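Side-chain contact in type 4 fimbrial biogenesis protein PilF (Pseudomonas aeruginosa, PDB 2HO1), which helps bring the secretin PilQ to the outer membrane and assemble it into dodecamers, as an essential component of the type IV pilus: residues 143-146 against 147-151. Residues are numbered along the deposited sequence; the frame is centred on the assembly and turned at random.
Sequences VFEN and LGLVS
The carbonyl oxygen of Asn146 takes the N-H of Val150 in an almost straight bond, N to O 2.9 Å with 169° at the hydrogen. The side chain of Val150 closes on the same oxygen: its CG2, beside the backbone N and anti to the carbonyl carbon, lies 3.2 Å from Asn146 O. One residue earlier, Leu149 N bonds to Glu145 O at 2.9 Å, and Leu147 N and Gly148 N reach the carbonyls of Val143 and Phe144 in the same i to i+4 pattern. Leu147 sends CG past Val143 O, 3.5 Å away, and sets CD1 obliquely against the ring of Phe144, where CD1 of the leucine meets CD1 of the phenylalanine at 3.8 Å. Val143 CG1 skirts the same methyl more loosely, at 4.3 Å. Elsewhere on the helix, Leu149 and Glu145 run side by side in the same direction; CD1 of the leucine comes within 4.1 Å of CG of the glutamate, whose CG stands anti to its backbone N (chi1 174°) at the start of an extended chain. That chain carries the carboxylate on to Ser176, OE2 being hydrogen-bonded to its OG. Asn146 slants across Leu149, its OD1 4.1 Å from CD1 of the leucine, and its ND2 is hydrogen-bonded to OD1 of Asn109 in helix 105-117. Leu147 also touches Tyr125 and Leu128 of helix 121-131 and Tyr163 of helix 157-170, while Gln133 of the second subunit packs on Phe144. A regular alpha-helix whose side chains reach both the preceding helices and its own hairpin partner is characteristic of the first helix of a tetratricopeptide repeat, here probably TPR 4 of the PilF superhelix.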
# COMPACT_ATOMS: atom_id res chain seq x y z
N VAL A 143 -8.07 -8.04 -1.35
CA VAL A 143 -7.55 -6.70 -1.40
C VAL A 143 -6.48 -6.62 -2.49
O VAL A 143 -6.47 -5.67 -3.28
CB VAL A 143 -6.94 -6.30 -0.04
CG1 VAL A 143 -6.22 -4.98 -0.17
CG2 VAL A 143 -8.03 -6.24 1.02
N PHE A 144 -5.59 -7.60 -2.55
CA PHE A 144 -4.54 -7.60 -3.56
C PHE A 144 -5.09 -7.87 -4.96
O PHE A 144 -4.53 -7.40 -5.96
CB PHE A 144 -3.45 -8.61 -3.23
CG PHE A 144 -2.54 -8.16 -2.14
CD1 PHE A 144 -1.84 -6.95 -2.25
CD2 PHE A 144 -2.39 -8.90 -0.98
CE1 PHE A 144 -1.03 -6.50 -1.24
CE2 PHE A 144 -1.56 -8.43 0.05
CZ PHE A 144 -0.89 -7.22 -0.10
N GLU A 145 -6.15 -8.67 -5.05
CA GLU A 145 -6.76 -8.87 -6.35
C GLU A 145 -7.25 -7.49 -6.84
O GLU A 145 -7.04 -7.11 -7.98
CB GLU A 145 -7.96 -9.81 -6.25
CG GLU A 145 -8.70 -9.93 -7.59
CD GLU A 145 -9.91 -10.83 -7.52
OE1 GLU A 145 -10.70 -10.73 -6.55
OE2 GLU A 145 -10.08 -11.64 -8.47
N ASN A 146 -7.92 -6.75 -5.96
CA ASN A 146 -8.44 -5.43 -6.32
C ASN A 146 -7.36 -4.44 -6.72
O ASN A 146 -7.55 -3.65 -7.64
CB ASN A 146 -9.32 -4.87 -5.20
CG ASN A 146 -10.67 -5.54 -5.14
OD1 ASN A 146 -11.15 -6.05 -6.16
ND2 ASN A 146 -11.30 -5.55 -3.98
N LEU A 147 -6.22 -4.49 -6.05
CA LEU A 147 -5.10 -3.63 -6.38
C LEU A 147 -4.64 -3.98 -7.78
O LEU A 147 -4.27 -3.11 -8.58
CB LEU A 147 -3.98 -3.81 -5.35
CG LEU A 147 -4.24 -3.06 -4.03
CD1 LEU A 147 -3.23 -3.51 -2.94
CD2 LEU A 147 -4.13 -1.55 -4.26
N GLY A 148 -4.64 -5.28 -8.10
CA GLY A 148 -4.26 -5.70 -9.45
C GLY A 148 -5.25 -5.24 -10.52
O GLY A 148 -4.86 -4.74 -11.57
N LEU A 149 -6.54 -5.37 -10.26
CA LEU A 149 -7.51 -4.94 -11.25
C LEU A 149 -7.42 -3.42 -11.47
O LEU A 149 -7.45 -2.96 -12.61
CB LEU A 149 -8.93 -5.36 -10.83
CG LEU A 149 -9.20 -6.87 -10.83
CD1 LEU A 149 -10.43 -7.15 -10.01
CD2 LEU A 149 -9.37 -7.43 -12.23
N VAL A 150 -7.30 -2.65 -10.38
CA VAL A 150 -7.18 -1.19 -10.50
C VAL A 150 -5.90 -0.86 -11.28
O VAL A 150 -5.89 0.06 -12.11
CB VAL A 150 -7.12 -0.51 -9.08
CG1 VAL A 150 -6.73 0.98 -9.20
CG2 VAL A 150 -8.49 -0.64 -8.38
N SER A 151 -4.83 -1.61 -11.06
CA SER A 151 -3.59 -1.35 -11.78
C SER A 151 -3.79 -1.54 -13.28
O SER A 151 -3.20 -0.81 -14.10
CB SER A 151 -2.46 -2.26 -11.26
OG SER A 151 -2.08 -1.88 -9.96